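Local coordinates for protein ABC sugar (Ribose) transporter, periplasmic substrate-binding subunit (Rhodobacter sphaeroides, PDB 3L49) that probably binds a sugar in the periplasm as the substrate-binding subunit of an ABC transporter, its exact ligand being unidentified, at residues T180-L183 and T184-N188; A26-A29 and E30-L34. All blocks are in the same frame, centred on the assembly; numbering follows the deposited sequence.

Contact 1 of 2, residues T180-L183 and T184-N188; sequences TDML and TKYPN
A chi1 of -137°, away from the staggered values, and a bend at chi2 (51°) bring the sulfur of M182 alongside the ring of Y186, whose CG lies beside its own backbone N (chi1 -52°); chi3 then carries the terminal methyl away from the ring. The two side chains run side by side in the same direction, one helical turn apart. M182 SD stands 3.8 Å from Y186 CE2, a Met-aromatic contact of oblique geometry in which the sulfur lies well off the ring normal, and M182 CG reaches the same part of the ring, 4.1 Å from Y186 CD2. Over one ring face, displaced toward the rim, comes CG of K185.

The backbone of this stretch is the last turn of helix 171-185. The amide of K185 is bonded to D181 O, and Y186 N closes the series on M182 O at 2.8 Å, although Y186 itself has already left helical geometry. At T184 the hydroxyl is turned back beside the backbone N, and T184 OG1 donates to T180 O over 3.2 Å; T184 N donates to the same carbonyl from the other face of its plane. After the final amide bond the chain turns away, with P187 CA making a CH...O contact of 3.4 Å to L183 O. L183 meanwhile packs on L210 of helix 200-212, and M182 touches L164.

T180 O is thus gripped by two donors from a single residue, while L183 O faces the tertiary amide nitrogen of P187, which carries no hydrogen: the regular amide bonding of the helix stops at the proline.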
# COMPACT_ATOMS: atom_id res chain seq x y z
N THR A 180 10.56 -2.57 -20.23
CA THR A 180 11.42 -2.58 -21.41
C THR A 180 11.47 -3.97 -22.07
O THR A 180 11.36 -4.08 -23.30
CB THR A 180 12.86 -2.09 -21.06
OG1 THR A 180 12.79 -0.88 -20.30
CG2 THR A 180 13.67 -1.85 -22.33
N ASP A 181 11.62 -5.02 -21.26
CA ASP A 181 11.57 -6.41 -21.72
C ASP A 181 10.26 -6.70 -22.44
O ASP A 181 10.24 -7.29 -23.51
CB ASP A 181 11.71 -7.39 -20.54
CG ASP A 181 13.10 -7.39 -19.93
OD1 ASP A 181 14.02 -6.72 -20.47
OD2 ASP A 181 13.28 -8.08 -18.89
N MET A 182 9.17 -6.24 -21.83
CA MET A 182 7.82 -6.55 -22.29
C MET A 182 7.44 -5.78 -23.54
O MET A 182 6.67 -6.27 -24.37
CB MET A 182 6.83 -6.32 -21.15
CG MET A 182 5.76 -7.40 -21.00
SD MET A 182 6.29 -9.13 -20.91
CE MET A 182 7.43 -9.13 -19.53
N LEU A 183 7.98 -4.57 -23.69
CA LEU A 183 7.81 -3.76 -24.90
C LEU A 183 8.59 -4.34 -26.08
O LEU A 183 8.19 -4.19 -27.24
CB LEU A 183 8.25 -2.32 -24.67
CG LEU A 183 7.38 -1.42 -23.78
CD1 LEU A 183 8.17 -0.22 -23.28
CD2 LEU A 183 6.12 -0.97 -24.52
N THR A 184 9.71 -4.99 -25.78
CA THR A 184 10.51 -5.71 -26.77
C THR A 184 9.73 -6.94 -27.24
O THR A 184 9.63 -7.19 -28.45
CB THR A 184 11.91 -6.11 -26.22
OG1 THR A 184 12.72 -4.94 -26.09
CG2 THR A 184 12.62 -7.10 -27.14
N LYS A 185 9.17 -7.67 -26.28
CA LYS A 185 8.38 -8.87 -26.56
C LYS A 185 7.08 -8.53 -27.31
O LYS A 185 6.68 -9.26 -28.21
CB LYS A 185 8.08 -9.65 -25.27
CG LYS A 185 7.58 -11.08 -25.51
CD LYS A 185 7.08 -11.77 -24.24
CE LYS A 185 8.09 -12.75 -23.64
NZ LYS A 185 9.13 -12.07 -22.80
N TYR A 186 6.46 -7.40 -26.95
CA TYR A 186 5.22 -6.95 -27.61
C TYR A 186 5.36 -5.55 -28.23
O TYR A 186 4.92 -4.56 -27.64
CB TYR A 186 4.04 -7.00 -26.64
CG TYR A 186 3.88 -8.32 -25.94
CD1 TYR A 186 3.47 -9.46 -26.65
CD2 TYR A 186 4.15 -8.45 -24.58
CE1 TYR A 186 3.34 -10.69 -26.01
CE2 TYR A 186 4.01 -9.67 -23.93
CZ TYR A 186 3.61 -10.79 -24.66
OH TYR A 186 3.47 -12.00 -24.02
N PRO A 187 5.95 -5.47 -29.44
CA PRO A 187 6.25 -4.18 -30.05
C PRO A 187 5.07 -3.49 -30.76
O PRO A 187 5.08 -2.27 -30.89
CB PRO A 187 7.35 -4.51 -31.05
CG PRO A 187 7.08 -5.94 -31.44
CD PRO A 187 6.36 -6.60 -30.30
N ASN A 188 4.09 -4.26 -31.21
CA ASN A 188 3.02 -3.75 -32.08
C ASN A 188 2.03 -2.84 -31.36
O ASN A 188 1.82 -2.97 -30.16
CB ASN A 188 2.31 -4.91 -32.77
CG ASN A 188 3.28 -5.93 -33.34
OD1 ASN A 188 3.97 -5.67 -34.32
ND2 ASN A 188 3.34 -7.10 -32.70

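Contact 2 of 2, residues A26-A29 and E30-L34; sequences AQIA and EIERL
E32 lies alongside I28, one turn further along helix 18-33, and its chain can be traced outward over the preceding turn. E32 CB sits 3.6 Å from I28 O. With CG placed beside the backbone N (chi1 -65°), the next methylene stays close to the same carbonyl, E32 CG being 3.4 Å from I28 O. Beyond CG the chain is extended; CD comes alongside the CG2 methyl of I28, and E32 OE1 ends 3.7 Å from I28 CG2. The last step is a van der Waals contact, a carboxylate oxygen against a methyl group. At the root of the side chain, E32 N donates to I28 O along an almost straight bond (172°), one of four successive i to i+4 bonds, donated by the amides of E30, I31, E32 and R33 to the carbonyls of A26, Q27, I28 and A29.

On another side of the helix, I31 CG1 lies 3.3 Å from Q27 O, and the side chain turns inward to I8 and I10 of strand 7-12, A38 of strand 37-42 and V256 of helix 248-263. E30 and R33, three residues apart, form a salt bridge. A bend at chi2 brings the E30 carboxylate to the edge of the guanidinium, which takes it side-on through NE and NH2. R33 NE reaches both oxygens, 2.9 Å from E30 OE2, and R33 NH2 donates to the syn lone pair of OE2, so that OE2 receives two donors. The twofold grip should fix the carboxylate's rotation and probably stabilises its negative charge.

I28 and I31 face strands 7-12 and 37-42 while E32 and R33 lie exposed, as expected of the crossover helix of this beta-alpha-beta unit in a periplasmic binding protein fold.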
# COMPACT_ATOMS: atom_id res chain seq x y z
N ALA A 26 3.72 9.99 11.48
CA ALA A 26 2.42 10.45 11.99
C ALA A 26 2.03 9.77 13.30
O ALA A 26 1.46 10.40 14.19
CB ALA A 26 1.34 10.25 10.95
N GLN A 27 2.34 8.47 13.38
CA GLN A 27 2.15 7.69 14.59
C GLN A 27 2.99 8.22 15.75
O GLN A 27 2.45 8.48 16.83
CB GLN A 27 2.47 6.21 14.35
CG GLN A 27 1.38 5.45 13.64
CD GLN A 27 1.89 4.17 13.03
OE1 GLN A 27 2.01 3.16 13.71
NE2 GLN A 27 2.20 4.20 11.75
N ILE A 28 4.28 8.41 15.51
CA ILE A 28 5.22 8.93 16.51
C ILE A 28 4.75 10.28 17.01
O ILE A 28 4.65 10.50 18.23
CB ILE A 28 6.67 9.02 15.95
CG1 ILE A 28 7.23 7.63 15.63
CG2 ILE A 28 7.61 9.75 16.92
CD1 ILE A 28 8.53 7.66 14.81
N ALA A 29 4.43 11.17 16.07
CA ALA A 29 3.99 12.54 16.35
C ALA A 29 2.72 12.59 17.20
O ALA A 29 2.61 13.40 18.12
CB ALA A 29 3.77 13.31 15.05
N GLU A 30 1.78 11.69 16.89
CA GLU A 30 0.50 11.64 17.60
C GLU A 30 0.62 11.06 19.00
O GLU A 30 -0.04 11.55 19.93
CB GLU A 30 -0.57 10.91 16.76
CG GLU A 30 -2.02 11.22 17.17
CD GLU A 30 -2.39 12.72 17.16
OE1 GLU A 30 -1.71 13.54 16.48
OE2 GLU A 30 -3.38 13.10 17.83
N ILE A 31 1.47 10.04 19.16
CA ILE A 31 1.75 9.45 20.47
C ILE A 31 2.29 10.53 21.41
O ILE A 31 1.75 10.74 22.50
CB ILE A 31 2.72 8.26 20.39
CG1 ILE A 31 2.05 7.05 19.73
CG2 ILE A 31 3.18 7.86 21.79
CD1 ILE A 31 3.03 6.00 19.18
N GLU A 32 3.32 11.22 20.94
CA GLU A 32 3.97 12.28 21.70
C GLU A 32 3.05 13.47 21.94
O GLU A 32 3.08 14.06 23.03
CB GLU A 32 5.26 12.71 21.02
CG GLU A 32 6.32 11.61 20.99
CD GLU A 32 7.60 12.01 20.25
OE1 GLU A 32 8.53 11.17 20.19
OE2 GLU A 32 7.68 13.15 19.74
N ARG A 33 2.22 13.80 20.95
CA ARG A 33 1.25 14.89 21.10
C ARG A 33 0.26 14.63 22.23
O ARG A 33 -0.03 15.53 23.03
CB ARG A 33 0.49 15.11 19.79
CG ARG A 33 -0.41 16.32 19.83
CD ARG A 33 -1.26 16.48 18.58
NE ARG A 33 -2.52 15.72 18.58
CZ ARG A 33 -3.63 16.04 19.24
NH1 ARG A 33 -3.68 17.10 20.04
NH2 ARG A 33 -4.70 15.27 19.13
N LEU A 34 -0.24 13.40 22.32
CA LEU A 34 -1.19 13.00 23.36
C LEU A 34 -0.53 12.73 24.73
O LEU A 34 -1.19 12.35 25.70
CB LEU A 34 -2.00 11.78 22.90
CG LEU A 34 -2.88 11.91 21.66
CD1 LEU A 34 -3.43 10.55 21.23
CD2 LEU A 34 -4.03 12.90 21.88

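How the contacts relate
Contacts 1 and 2 both lie in the last turns of helices, yet at remote places: their centres are about 47 Å apart, their nearest atoms about 34 Å, and they sit on opposite sides of the chain's centre. Contact 2 comes first in sequence and is partly buried, its centre about 21 Å from that of the chain, in a helix laid on the strands 7-12 and 37-42. Contact 1, its centre about 28 Å from the chain's centre, is a surface feature without a buried residue, on a helix packed against helix 200-212. Of the residues in contact 2, Q27 has its side chain about 11 Å from the bound unknown ligand and is hydrogen-bonded to Q68.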